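PDB 4UUL: L-lactate dehydrogenase from Trichomonas vaginalis, which probably catalyses NAD-dependent interconversion of 2-oxo and 2-hydroxy acids, such as pyruvate with lactate or oxaloacetate with malate. Local coordinates for residues Leu154-Gln159 with Glu263-Gly268; Asn160-Glu165 with Lys223-Arg228; Asp179-Gly184 with Leu194-Phe199; Ser189-Leu194 with Asp314-Asp319. The protein carries 1 engineered substitution. All coordinates share one frame; numbering follows the deposited sequence. Where two conformers were deposited one is given.

Contact 1 of 4, residues Leu154-Gln159 with Glu263-Gly268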
loop_
_atom_site.group_PDB
_atom_site.type_symbol
_atom_site.label_atom_id
_atom_site.label_comp_id
_atom_site.label_asym_id
_atom_site.label_seq_id
_atom_site.Cartn_x
_atom_site.Cartn_y
_atom_site.Cartn_z
ATOM N N LEU B 154 -1.594 -12.831 14.287
ATOM C CA LEU B 154 -1.704 -11.391 14.245
ATOM C C LEU B 154 -2.780 -10.826 15.167
ATOM O O LEU B 154 -3.958 -10.958 14.860
ATOM C CB LEU B 154 -2.003 -10.952 12.792
ATOM C CG LEU B 154 -1.974 -9.458 12.566
ATOM C CD1 LEU B 154 -0.597 -8.887 12.803
ATOM C CD2 LEU B 154 -2.425 -9.104 11.188
ATOM N N SER B 155 -2.375 -10.092 16.181
ATOM C CA SER B 155 -3.293 -9.346 17.047
ATOM C C SER B 155 -3.027 -7.825 16.962
ATOM O O SER B 155 -3.787 -7.061 17.547
ATOM C CB SER B 155 -3.265 -9.893 18.476
ATOM O OG SER B 155 -1.978 -9.877 18.933
ATOM N N MET B 156 -2.088 -7.400 16.108
ATOM C CA MET B 156 -1.790 -5.955 16.070
ATOM C C MET B 156 -2.871 -5.067 15.443
ATOM O O MET B 156 -2.899 -3.883 15.726
ATOM C CB MET B 156 -0.451 -5.670 15.365
ATOM C CG MET B 156 0.727 -5.770 16.320
ATOM S SD MET B 156 0.711 -4.622 17.692
ATOM C CE MET B 156 0.634 -3.080 16.780
ATOM N N LEU B 157 -3.744 -5.610 14.598
ATOM C CA LEU B 157 -4.841 -4.806 14.111
ATOM C C LEU B 157 -5.706 -4.344 15.269
ATOM O O LEU B 157 -6.108 -3.167 15.329
ATOM C CB LEU B 157 -5.687 -5.538 13.080
ATOM C CG LEU B 157 -6.912 -4.843 12.516
ATOM C CD1 LEU B 157 -6.569 -3.462 11.917
ATOM C CD2 LEU B 157 -7.618 -5.718 11.534
ATOM N N ASP B 158 -6.029 -5.261 16.166
ATOM C CA ASP B 158 -6.847 -4.896 17.305
ATOM C C ASP B 158 -6.137 -3.936 18.254
ATOM O O ASP B 158 -6.748 -2.998 18.787
ATOM C CB ASP B 158 -7.252 -6.150 18.052
ATOM C CG ASP B 158 -7.778 -7.178 17.121
ATOM O OD1 ASP B 158 -6.970 -7.951 16.478
ATOM O OD2 ASP B 158 -9.020 -7.211 17.059
ATOM N N GLN B 159 -4.832 -4.133 18.427
ATOM C CA GLN B 159 -4.072 -3.194 19.227
ATOM C C GLN B 159 -4.106 -1.792 18.619
ATOM O O GLN B 159 -4.323 -0.809 19.321
ATOM C CB GLN B 159 -2.617 -3.660 19.422
ATOM C CG GLN B 159 -1.828 -2.645 20.204
ATOM C CD GLN B 159 -0.443 -3.100 20.600
ATOM O OE1 GLN B 159 -0.315 -4.164 21.200
ATOM N NE2 GLN B 159 0.562 -2.280 20.399
ATOM N N GLU B 263 8.696 -0.259 23.318
ATOM C CA GLU B 263 7.613 -0.740 22.486
ATOM C C GLU B 263 7.064 -2.095 22.951
ATOM O O GLU B 263 7.827 -2.995 23.264
ATOM C CB GLU B 263 8.085 -0.863 21.051
ATOM C CG GLU B 263 6.987 -1.179 20.048
ATOM C CD GLU B 263 7.474 -1.121 18.606
ATOM O OE1 GLU B 263 8.642 -1.508 18.340
ATOM O OE2 GLU B 263 6.708 -0.612 17.764
ATOM N N VAL B 264 5.743 -2.180 23.023
ATOM C CA VAL B 264 5.043 -3.366 23.450
ATOM C C VAL B 264 4.028 -3.705 22.369
ATOM O O VAL B 264 3.073 -2.933 22.124
ATOM C CB VAL B 264 4.339 -3.165 24.804
ATOM C CG1 VAL B 264 3.538 -4.399 25.173
ATOM C CG2 VAL B 264 5.398 -2.889 25.887
ATOM N N LEU B 265 4.257 -4.840 21.687
ATOM C CA LEU B 265 3.361 -5.279 20.622
ATOM C C LEU B 265 2.617 -6.547 21.023
ATOM O O LEU B 265 3.240 -7.547 21.404
ATOM C CB LEU B 265 4.143 -5.592 19.350
ATOM C CG LEU B 265 4.950 -4.421 18.738
ATOM C CD1 LEU B 265 5.545 -4.829 17.427
ATOM C CD2 LEU B 265 4.148 -3.147 18.613
ATOM N N SER B 266 1.307 -6.498 20.935
ATOM C CA SER B 266 0.514 -7.697 21.173
ATOM C C SER B 266 0.768 -8.644 20.001
ATOM O O SER B 266 0.708 -8.234 18.846
ATOM C CB SER B 266 -0.958 -7.318 21.221
ATOM O OG SER B 266 -1.249 -6.401 22.282
ATOM N N MET B 267 1.090 -9.885 20.343
ATOM C CA MET B 267 1.339 -10.909 19.370
ATOM C C MET B 267 0.798 -12.256 19.883
ATOM O O MET B 267 1.009 -12.598 21.045
ATOM C CB MET B 267 2.851 -11.071 19.135
ATOM C CG MET B 267 3.523 -9.849 18.576
ATOM S SD MET B 267 5.319 -10.087 18.406
ATOM C CE MET B 267 5.673 -9.040 17.076
ATOM N N GLY B 268 0.138 -13.027 19.008
ATOM C CA GLY B 268 -0.252 -14.383 19.347
ATOM C C GLY B 268 0.947 -15.271 19.217
ATOM O O GLY B 268 1.536 -15.359 18.144
HETATM O O HOH W 1 0.260 -9.135 16.305
#
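Ser155 and Met267 bring the backbones nearest each other, CA to CA 5.4 Å, where the first turn of helix 156-170 rests against edge strand 265-270 of a three-stranded antiparallel sheet. The pair belongs to the alpha/beta C-terminal domain of the lactate/malate dehydrogenase fold. The start of the helix lies beside the cofactor site: Leu154 contacts NADH in another structure of this protein, and Asp158 OD1 is hydrogen-bonded to NE2 of His186, the predicted proton acceptor.

Gln159 carries most of the polar contact. With CG anti to the backbone N (chi1 178°) and an extended chain beyond, its amide reaches over to the strand and grips it at both ends. Gln159 OE1 accepts two bonds, from Ser266 OG at 2.7 Å, which lies in the carbonyl plane, and from Ser266 N at 2.9 Å, tilted out of that plane. Gln159 NE2 donates to Val264 O at 3.1 Å, close to straight. Three bonds thus fix the rotation of a buried amide, and Ser266 OG is held in turn by Val182 N of strand 177-183.

Met156 bends at chi2 and chi3, which folds its sulfur back over the strand; Met156 SD lies 3.9 Å from Leu265 CD2, and Met156 CG stands 3.5 Å from Ser266 O. Ser155 OG faces the strand but is hydrogen-bonded to Ser286 OG of the next strand, 284-291. A water links the backbones, accepting from Ser155 N at 2.8 Å and donating to Ser266 O at 2.7 Å.

Contact 2 of 4, residues Asn160-Glu165 with Lys223-Arg228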
loop_
_atom_site.group_PDB
_atom_site.type_symbol
_atom_site.label_atom_id
_atom_site.label_comp_id
_atom_site.label_asym_id
_atom_site.label_seq_id
_atom_site.Cartn_x
_atom_site.Cartn_y
_atom_site.Cartn_z
ATOM N N ASN B 160 -3.870 -1.689 17.322
ATOM C CA ASN B 160 -3.876 -0.407 16.633
ATOM C C ASN B 160 -5.241 0.253 16.748
ATOM O O ASN B 160 -5.319 1.472 16.995
ATOM C CB ASN B 160 -3.401 -0.540 15.181
ATOM C CG ASN B 160 -1.919 -0.779 15.094
ATOM O OD1 ASN B 160 -1.153 -0.401 15.981
ATOM N ND2 ASN B 160 -1.495 -1.357 13.997
ATOM N N ARG B 161 -6.308 -0.519 16.565
ATOM C CA ARG B 161 -7.645 0.011 16.739
ATOM C C ARG B 161 -7.816 0.596 18.126
ATOM O O ARG B 161 -8.430 1.661 18.312
ATOM C CB ARG B 161 -8.721 -1.036 16.516
ATOM C CG ARG B 161 -8.922 -1.387 15.087
ATOM C CD ARG B 161 -9.805 -2.569 14.909
ATOM N NE ARG B 161 -10.145 -2.812 13.520
ATOM C CZ ARG B 161 -10.590 -3.952 13.043
ATOM N NH1 ARG B 161 -10.669 -5.029 13.856
ATOM N NH2 ARG B 161 -10.872 -4.006 11.770
ATOM N N ALA B 162 -7.349 -0.147 19.130
ATOM C CA ALA B 162 -7.519 0.280 20.511
ATOM C C ALA B 162 -6.740 1.537 20.821
ATOM O O ALA B 162 -7.244 2.444 21.500
ATOM C CB ALA B 162 -7.099 -0.842 21.449
ATOM N N TYR B 163 -5.525 1.641 20.277
ATOM C CA TYR B 163 -4.757 2.863 20.490
ATOM C C TYR B 163 -5.439 4.093 19.906
ATOM O O TYR B 163 -5.494 5.136 20.561
ATOM C CB TYR B 163 -3.334 2.742 19.902
ATOM C CG TYR B 163 -2.284 2.285 20.900
ATOM C CD1 TYR B 163 -1.580 3.190 21.678
ATOM C CD2 TYR B 163 -1.991 0.931 21.072
ATOM C CE1 TYR B 163 -0.635 2.758 22.588
ATOM C CE2 TYR B 163 -1.044 0.477 21.970
ATOM C CZ TYR B 163 -0.355 1.417 22.726
ATOM O OH TYR B 163 0.591 1.015 23.637
ATOM N N TYR B 164 -5.934 3.980 18.694
ATOM C CA TYR B 164 -6.555 5.156 18.117
ATOM C C TYR B 164 -7.803 5.551 18.906
ATOM O O TYR B 164 -8.034 6.729 19.187
ATOM C CB TYR B 164 -6.864 4.895 16.657
ATOM C CG TYR B 164 -7.111 6.244 15.958
ATOM C CD1 TYR B 164 -8.368 6.817 15.970
ATOM C CD2 TYR B 164 -6.055 6.945 15.303
ATOM C CE1 TYR B 164 -8.640 8.038 15.367
ATOM C CE2 TYR B 164 -6.296 8.189 14.686
ATOM C CZ TYR B 164 -7.571 8.723 14.724
ATOM O OH TYR B 164 -7.781 9.909 14.108
ATOM N N GLU B 165 -8.590 4.569 19.335
ATOM C CA GLU B 165 -9.806 4.871 20.044
ATOM C C GLU B 165 -9.487 5.573 21.354
ATOM O O GLU B 165 -10.116 6.546 21.713
ATOM C CB GLU B 165 -10.600 3.581 20.270
ATOM C CG GLU B 165 -11.690 3.640 21.270
ATOM C CD GLU B 165 -12.806 4.641 20.900
ATOM O OE1 GLU B 165 -12.938 5.010 19.706
ATOM O OE2 GLU B 165 -13.552 5.068 21.814
ATOM N N LYS B 223 -17.007 -2.752 23.119
ATOM C CA LYS B 223 -18.059 -2.797 22.117
ATOM C C LYS B 223 -17.615 -2.074 20.855
ATOM O O LYS B 223 -17.861 -2.553 19.749
ATOM C CB LYS B 223 -19.338 -2.181 22.647
ATOM C CG LYS B 223 -20.046 -3.094 23.632
ATOM C CD LYS B 223 -21.305 -2.450 24.139
ATOM C CE LYS B 223 -22.008 -3.322 25.150
ATOM N NZ LYS B 223 -23.195 -2.612 25.674
ATOM N N LYS B 224 -16.974 -0.923 21.014
ATOM C CA LYS B 224 -16.520 -0.173 19.854
ATOM C C LYS B 224 -15.481 -0.985 19.106
ATOM O O LYS B 224 -15.580 -1.132 17.878
ATOM C CB LYS B 224 -15.925 1.162 20.280
ATOM C CG LYS B 224 -16.968 2.121 20.813
ATOM C CD LYS B 224 -16.343 3.391 21.370
ATOM C CE LYS B 224 -16.509 4.564 20.442
ATOM N NZ LYS B 224 -16.083 5.833 21.126
ATOM N N ILE B 225 -14.490 -1.493 19.834
ATOM C CA ILE B 225 -13.441 -2.383 19.277
ATOM C C ILE B 225 -14.030 -3.678 18.690
ATOM O O ILE B 225 -13.575 -4.147 17.633
ATOM C CB ILE B 225 -12.387 -2.810 20.406
ATOM C CG1 ILE B 225 -11.648 -1.606 20.963
ATOM C CG2 ILE B 225 -11.394 -3.821 19.902
ATOM C CD1 ILE B 225 -11.070 -0.702 19.933
ATOM N N GLY B 226 -14.994 -4.263 19.399
ATOM C CA GLY B 226 -15.519 -5.579 19.041
ATOM C C GLY B 226 -16.380 -5.599 17.787
ATOM O O GLY B 226 -16.615 -6.668 17.194
ATOM N N HIS B 227 -16.832 -4.423 17.365
ATOM C CA HIS B 227 -17.760 -4.310 16.261
ATOM C C HIS B 227 -17.214 -3.466 15.116
ATOM O O HIS B 227 -17.879 -3.238 14.089
ATOM C CB HIS B 227 -19.048 -3.701 16.771
ATOM C CG HIS B 227 -19.843 -4.638 17.629
ATOM N ND1 HIS B 227 -19.756 -4.652 19.008
ATOM C CD2 HIS B 227 -20.716 -5.621 17.298
ATOM C CE1 HIS B 227 -20.559 -5.586 19.487
ATOM N NE2 HIS B 227 -21.154 -6.186 18.471
ATOM N N ARG B 228 -15.987 -2.998 15.268
ATOM C CA ARG B 228 -15.397 -2.086 14.316
ATOM C C ARG B 228 -15.315 -2.603 12.832
ATOM O O ARG B 228 -15.574 -1.879 11.838
ATOM C CB ARG B 228 -13.975 -1.830 14.784
ATOM C CG ARG B 228 -13.266 -0.908 13.895
ATOM C CD ARG B 228 -13.849 0.498 13.941
ATOM N NE ARG B 228 -12.865 1.471 13.441
ATOM C CZ ARG B 228 -12.990 2.789 13.468
ATOM N NH1 ARG B 228 -14.086 3.390 13.908
ATOM N NH2 ARG B 228 -11.998 3.511 13.006
HETATM O O HOH W 2 -10.536 -5.136 16.729
#
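Ala162 and Ile225 mark the nearest approach of two helices, 156-170 and 214-236, whose local axes pass 10.1 Å apart and run roughly antiparallel, at 136°. The apolar part rests on Ile225 CD1. The side chain bends at its second torsion (chi2 -50°), which lays this methyl on the backbone of the partner helix, Ile225 CD1 standing 3.7 Å from Ala162 CA and 3.9 Å from Arg161 O, with Glu165 CB beside it. The same Ile225 CD1 lies 4.3 Å from Ala162 CB.

Charge takes over farther along. Lys224 crosses Glu165 at about a right angle and ends in a salt bridge, Lys224 NZ to Glu165 OE2 2.7 Å, meeting the oxygen on its syn side but 25° out of the carboxylate plane. Tyr216 OH is a second partner of the same Glu165 OE2, so two groups hold this carboxylate.

At Arg161 and Arg228 these helices of the C-terminal domain meet the NAD-binding region of the second subunit. Arg228 runs over one face of the Arg161 guanidinium, Arg228 CG 3.7 Å from Arg161 NE, with the two guanidinium planes nearly perpendicular. Both arginines reach Asp58 of the second subunit in salt bridges, and Arg228 also pairs with Glu57 there; these carboxylates probably offset the two neighbouring positive charges.

Water joins the helices once more. At the edge of the Arg161 guanidinium and in its plane, one molecule accepts from Arg161 NH1 at 2.9 Å and makes a weak bond to Ile225 O.

Contact 3 of 4, residues Asp179-Gly184 with Leu194-Phe199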
loop_
_atom_site.group_PDB
_atom_site.type_symbol
_atom_site.label_atom_id
_atom_site.label_comp_id
_atom_site.label_asym_id
_atom_site.label_seq_id
_atom_site.Cartn_x
_atom_site.Cartn_y
_atom_site.Cartn_z
ATOM N N ASP B 179 1.168 1.170 26.577
ATOM C CA ASP B 179 0.890 -0.094 27.272
ATOM C C ASP B 179 -0.557 -0.538 27.226
ATOM O O ASP B 179 -1.035 -1.192 28.158
ATOM C CB ASP B 179 1.413 -0.056 28.710
ATOM C CG ASP B 179 2.900 0.093 28.768
ATOM O OD1 ASP B 179 3.608 -0.410 27.873
ATOM O OD2 ASP B 179 3.369 0.745 29.714
ATOM N N ILE B 180 -1.242 -0.273 26.127
ATOM C CA ILE B 180 -2.485 -0.986 25.793
ATOM C C ILE B 180 -2.128 -2.380 25.278
ATOM O O ILE B 180 -1.205 -2.522 24.489
ATOM C CB ILE B 180 -3.302 -0.218 24.741
ATOM C CG1 ILE B 180 -3.761 1.119 25.316
ATOM C CG2 ILE B 180 -4.460 -1.071 24.239
ATOM C CD1 ILE B 180 -4.487 1.984 24.298
ATOM N N ILE B 181 -2.856 -3.411 25.730
ATOM C CA ILE B 181 -2.524 -4.769 25.338
ATOM C C ILE B 181 -3.789 -5.497 24.912
ATOM O O ILE B 181 -4.838 -5.338 25.539
ATOM C CB ILE B 181 -1.922 -5.547 26.529
ATOM C CG1 ILE B 181 -0.748 -4.780 27.143
ATOM C CG2 ILE B 181 -1.547 -6.974 26.108
ATOM C CD1 ILE B 181 -0.377 -5.316 28.501
ATOM N N VAL B 182 -3.665 -6.330 23.876
ATOM C CA VAL B 182 -4.743 -7.229 23.495
ATOM C C VAL B 182 -4.276 -8.643 23.842
ATOM O O VAL B 182 -3.229 -9.076 23.370
ATOM C CB VAL B 182 -5.042 -7.104 21.983
ATOM C CG1 VAL B 182 -5.905 -8.180 21.598
ATOM C CG2 VAL B 182 -5.632 -5.740 21.723
ATOM N N TRP B 183 -4.999 -9.309 24.743
ATOM C CA TRP B 183 -4.577 -10.622 25.213
ATOM C C TRP B 183 -5.516 -11.728 24.691
ATOM O O TRP B 183 -6.724 -11.500 24.543
ATOM C CB TRP B 183 -4.639 -10.733 26.747
ATOM C CG TRP B 183 -3.940 -9.742 27.606
ATOM C CD1 TRP B 183 -4.353 -8.481 27.915
ATOM C CD2 TRP B 183 -2.768 -9.983 28.392
ATOM N NE1 TRP B 183 -3.506 -7.919 28.842
ATOM C CE2 TRP B 183 -2.525 -8.825 29.158
ATOM C CE3 TRP B 183 -1.892 -11.073 28.514
ATOM C CZ2 TRP B 183 -1.464 -8.735 30.047
ATOM C CZ3 TRP B 183 -0.865 -10.995 29.446
ATOM C CH2 TRP B 183 -0.658 -9.833 30.177
ATOM N N GLY B 184 -4.966 -12.921 24.538
ATOM C CA GLY B 184 -5.792 -14.101 24.387
ATOM C C GLY B 184 -6.154 -14.403 22.963
ATOM O O GLY B 184 -5.318 -14.354 22.046
ATOM N N LEU B 194 -6.968 -2.166 29.180
ATOM C CA LEU B 194 -6.539 -0.820 29.458
ATOM C C LEU B 194 -5.974 -0.656 30.841
ATOM O O LEU B 194 -5.637 0.473 31.215
ATOM C CB LEU B 194 -7.699 0.156 29.258
ATOM C CG LEU B 194 -8.292 0.202 27.851
ATOM C CD1 LEU B 194 -9.383 1.289 27.732
ATOM C CD2 LEU B 194 -7.216 0.330 26.734
ATOM N N THR B 195 -5.926 -1.719 31.634
ATOM C CA THR B 195 -5.543 -1.584 33.059
ATOM C C THR B 195 -4.072 -1.282 33.316
ATOM O O THR B 195 -3.734 -0.868 34.422
ATOM C CB THR B 195 -5.972 -2.785 33.901
ATOM O OG1 THR B 195 -5.201 -3.914 33.549
ATOM C CG2 THR B 195 -7.430 -3.081 33.722
ATOM N N GLN B 196 -3.210 -1.478 32.310
ATOM C CA GLN B 196 -1.807 -1.093 32.416
ATOM C C GLN B 196 -1.561 0.288 31.831
ATOM O O GLN B 196 -0.518 0.883 32.071
ATOM C CB GLN B 196 -0.889 -2.020 31.633
ATOM C CG GLN B 196 -1.357 -3.465 31.474
ATOM C CD GLN B 196 -1.378 -4.251 32.769
ATOM O OE1 GLN B 196 -0.626 -3.968 33.751
ATOM N NE2 GLN B 196 -2.179 -5.300 32.769
ATOM N N ALA B 197 -2.513 0.801 31.065
ATOM C CA ALA B 197 -2.193 1.871 30.137
ATOM C C ALA B 197 -2.009 3.224 30.815
ATOM O O ALA B 197 -2.706 3.576 31.786
ATOM C CB ALA B 197 -3.271 1.977 29.090
ATOM N N THR B 198 -1.067 3.978 30.278
ATOM C CA THR B 198 -0.828 5.337 30.731
ATOM C C THR B 198 -0.878 6.283 29.540
ATOM O O THR B 198 -0.840 5.862 28.386
ATOM C CB THR B 198 0.535 5.506 31.421
ATOM O OG1 THR B 198 1.581 4.978 30.589
ATOM C CG2 THR B 198 0.544 4.801 32.789
ATOM N N PHE B 199 -1.050 7.575 29.832
ATOM C CA PHE B 199 -1.022 8.574 28.784
ATOM C C PHE B 199 -0.429 9.855 29.348
ATOM O O PHE B 199 -0.515 10.125 30.542
ATOM C CB PHE B 199 -2.414 8.811 28.210
ATOM C CG PHE B 199 -3.353 9.573 29.107
ATOM C CD1 PHE B 199 -3.936 8.991 30.222
ATOM C CD2 PHE B 199 -3.635 10.903 28.833
ATOM C CE1 PHE B 199 -4.766 9.724 31.043
ATOM C CE2 PHE B 199 -4.468 11.633 29.659
ATOM C CZ PHE B 199 -5.051 11.028 30.745
HETATM O O HOH W 3 -3.404 -1.666 29.474
HETATM O O HOH W 4 1.830 2.327 31.208
#
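Gln196 leans over Asp179 and Ile181 where strand 177-183 is interrupted and the chain turns from strand 191-193 into strand 198-201. All three strands belong to the four-stranded antiparallel sheet of the C-terminal domain. At the start of the side chain, Gln196 CB sits 3.6 Å from Asp179 O. Gln196 CG follows and packs on Ile181 CD1 at 3.6 Å; a bend at chi2 (-67°) then directs the amide toward Trp183. There Gln196 NE2 stands at the ring edge, near its plane, 4.4 Å from Trp183 CZ2, and bonds both Lys304 O and Asp193 OD2. The same Asp193 oxygen accepts from Trp183 NE1, so indole and amide share an anchor.

Beside this, Ile180 lies alongside Leu194, both side chains pointing the same way. Ile180 CG1 is 3.8 Å from Leu194 CD2 and 3.9 Å from Ala197 CB, an apolar patch that also meets Ala162 and Val166 of helix 156-170.

No direct hydrogen bond joins the two segments; two waters do the work. One donates to Asp179 O at 2.8 Å and accepts from Gln196 N. The other donates to Asp179 OD2 and Gln196 O while accepting from Thr198 OG1 at 2.7 Å. Bound water therefore satisfies polar groups at the break in the strand, and apolar packing supplies the direct touch.

Contact 4 of 4, residues Ser189-Leu194 with Asp314-Asp319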
loop_
_atom_site.group_PDB
_atom_site.type_symbol
_atom_site.label_atom_id
_atom_site.label_comp_id
_atom_site.label_asym_id
_atom_site.label_seq_id
_atom_site.Cartn_x
_atom_site.Cartn_y
_atom_site.Cartn_z
ATOM N N SER B 189 -13.963 -13.538 23.041
ATOM C CA SER B 189 -13.242 -13.593 24.281
ATOM C C SER B 189 -11.997 -12.714 24.356
ATOM O O SER B 189 -11.324 -12.673 25.361
ATOM C CB SER B 189 -12.864 -15.033 24.663
ATOM O OG SER B 189 -11.802 -15.498 23.892
ATOM N N MET B 190 -11.631 -12.029 23.270
ATOM C CA MET B 190 -10.434 -11.204 23.248
ATOM C C MET B 190 -10.480 -10.211 24.393
ATOM O O MET B 190 -11.519 -9.633 24.715
ATOM C CB MET B 190 -10.397 -10.416 21.976
ATOM C CG MET B 190 -9.103 -9.762 21.636
ATOM S SD MET B 190 -9.128 -8.885 20.052
ATOM C CE MET B 190 -10.359 -7.622 20.345
ATOM N N VAL B 191 -9.315 -9.982 25.000
ATOM C CA VAL B 191 -9.213 -9.081 26.140
ATOM C C VAL B 191 -8.512 -7.785 25.683
ATOM O O VAL B 191 -7.294 -7.781 25.461
ATOM C CB VAL B 191 -8.419 -9.724 27.291
ATOM C CG1 VAL B 191 -8.525 -8.784 28.484
ATOM C CG2 VAL B 191 -8.944 -11.103 27.627
ATOM N N ALA B 192 -9.269 -6.701 25.546
ATOM C CA ALA B 192 -8.693 -5.386 25.210
ATOM C C ALA B 192 -8.449 -4.702 26.571
ATOM O O ALA B 192 -9.358 -4.130 27.195
ATOM C CB ALA B 192 -9.652 -4.603 24.314
ATOM N N ASP B 193 -7.231 -4.821 27.038
ATOM C CA ASP B 193 -6.841 -4.438 28.385
ATOM C C ASP B 193 -6.289 -3.020 28.437
ATOM O O ASP B 193 -5.278 -2.704 27.768
ATOM C CB ASP B 193 -5.765 -5.414 28.839
ATOM C CG ASP B 193 -5.189 -5.123 30.226
ATOM O OD1 ASP B 193 -5.869 -4.488 31.049
ATOM O OD2 ASP B 193 -4.046 -5.581 30.469
ATOM N N LEU B 194 -6.968 -2.166 29.180
ATOM C CA LEU B 194 -6.539 -0.820 29.458
ATOM C C LEU B 194 -5.974 -0.656 30.841
ATOM O O LEU B 194 -5.637 0.473 31.215
ATOM C CB LEU B 194 -7.699 0.156 29.258
ATOM C CG LEU B 194 -8.292 0.202 27.851
ATOM C CD1 LEU B 194 -9.383 1.289 27.732
ATOM C CD2 LEU B 194 -7.216 0.330 26.734
ATOM N N ASP B 314 -8.506 -15.961 32.085
ATOM C CA ASP B 314 -8.934 -17.335 32.299
ATOM C C ASP B 314 -10.012 -17.724 31.304
ATOM O O ASP B 314 -10.030 -18.834 30.779
ATOM C CB ASP B 314 -9.439 -17.488 33.732
ATOM C CG ASP B 314 -8.342 -17.338 34.779
ATOM O OD1 ASP B 314 -7.142 -17.381 34.452
ATOM O OD2 ASP B 314 -8.737 -17.143 35.964
ATOM N N PHE B 315 -10.937 -16.814 31.035
ATOM C CA PHE B 315 -12.040 -17.129 30.132
ATOM C C PHE B 315 -11.511 -17.322 28.703
ATOM O O PHE B 315 -11.926 -18.227 27.979
ATOM C CB PHE B 315 -13.066 -15.997 30.156
ATOM C CG PHE B 315 -14.286 -16.247 29.363
ATOM C CD1 PHE B 315 -15.367 -16.913 29.924
ATOM C CD2 PHE B 315 -14.392 -15.791 28.074
ATOM C CE1 PHE B 315 -16.524 -17.125 29.201
ATOM C CE2 PHE B 315 -15.528 -16.023 27.313
ATOM C CZ PHE B 315 -16.616 -16.682 27.888
ATOM N N THR B 316 -10.596 -16.457 28.238
ATOM C CA THR B 316 -10.079 -16.557 26.874
ATOM C C THR B 316 -9.143 -17.751 26.766
ATOM O O THR B 316 -9.114 -18.433 25.732
ATOM C CB THR B 316 -9.469 -15.237 26.406
ATOM O OG1 THR B 316 -9.280 -15.292 24.977
ATOM C CG2 THR B 316 -8.107 -14.971 27.042
ATOM N N GLU B 317 -8.413 -18.092 27.819
ATOM C CA GLU B 317 -7.632 -19.323 27.842
ATOM C C GLU B 317 -8.515 -20.542 27.651
ATOM O O GLU B 317 -8.260 -21.419 26.816
ATOM C CB GLU B 317 -6.868 -19.428 29.156
ATOM C CG GLU B 317 -6.094 -20.731 29.398
ATOM C CD GLU B 317 -5.586 -20.802 30.817
ATOM O OE1 GLU B 317 -6.377 -20.653 31.752
ATOM O OE2 GLU B 317 -4.433 -21.018 30.980
ATOM N N LYS B 318 -9.590 -20.606 28.435
ATOM C CA LYS B 318 -10.539 -21.719 28.329
ATOM C C LYS B 318 -11.100 -21.797 26.894
ATOM O O LYS B 318 -11.204 -22.867 26.291
ATOM C CB LYS B 318 -11.670 -21.522 29.371
ATOM C CG LYS B 318 -12.708 -22.614 29.346
ATOM C CD LYS B 318 -13.700 -22.399 30.520
ATOM C CE LYS B 318 -14.826 -23.411 30.608
ATOM N NZ LYS B 318 -15.687 -23.403 29.459
ATOM N N ASP B 319 -11.446 -20.642 26.321
ATOM C CA ASP B 319 -11.970 -20.558 24.958
ATOM C C ASP B 319 -10.970 -21.132 23.959
ATOM O O ASP B 319 -11.343 -21.944 23.093
ATOM C CB ASP B 319 -12.253 -19.102 24.649
ATOM C CG ASP B 319 -12.860 -18.854 23.344
ATOM O OD1 ASP B 319 -13.686 -19.650 22.896
ATOM O OD2 ASP B 319 -12.544 -17.796 22.718
HETATM O O HOH W 5 -13.619 -15.820 21.187
#
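The long C-terminal helix 307-337 packs against the chain leading into edge strand 191-193 of the four-stranded antiparallel sheet, with Ser189 seated between Thr316 and Asp319, one turn apart on the helix. A chi1 of 75° sets Ser189 OG over its own backbone, facing the helix. Ser189 OG donates to Asp319 OD2 at 2.7 Å, on the anti side and 25° out of the carboxylate plane. Ser189 OG also lies 2.8 Å from Thr316 OG1, whose hydroxyl is 3.3 Å from Ser189 O. Asn185 strengthens the cluster, its N bonding Thr316 OG1 and its ND2 bonding Asp319 OD2. A water adds one more donor to Asp319 OD2, at 2.7 Å, and accepts from Ser189 N at 3.0 Å. Several donors on one oxygen would be expected to stabilise the carboxylate as an anion.

Apolar touches flank these bonds. Ser189 CB meets the edge of the Phe315 ring, 3.8 Å from Phe315 CD2. On the strand side, Val191 and Thr316 meet obliquely, their CG2 methyls 4.0 Å apart.

Strand 191-193 lies between two helices: Val191 and Asp193 touch Leu309 of helix 307-337, and Ala192 touches Phe221 of helix 214-236. Within the sheet, Val191 and Asp193 pair by backbone bonds with Trp183 and Ile181 of strand 177-183.

How the contacts relate
All four contacts lie within the C-terminal domain, their centres about 11 to 15 Å apart. Contacts 1 and 2 use successive turns of helix 156-170. Contacts 3 and 4 share Leu194 and the antiparallel sheet in which strands 177-183 and 191-193 are neighbours. Along the chain, contact 3 is nested inside the loops closed by contacts 1 and 2, whereas contact 4 crosses all three others. Direct touches tie them together: Val264 packs on Asp179 between contacts 1 and 3, and Met190 of contact 4, in one of its two conformers, reaches Asp158 of contact 1 and Ile225 of contact 2. Contact 1 comes close to His186, the predicted proton acceptor; contact 2 extends to the second subunit.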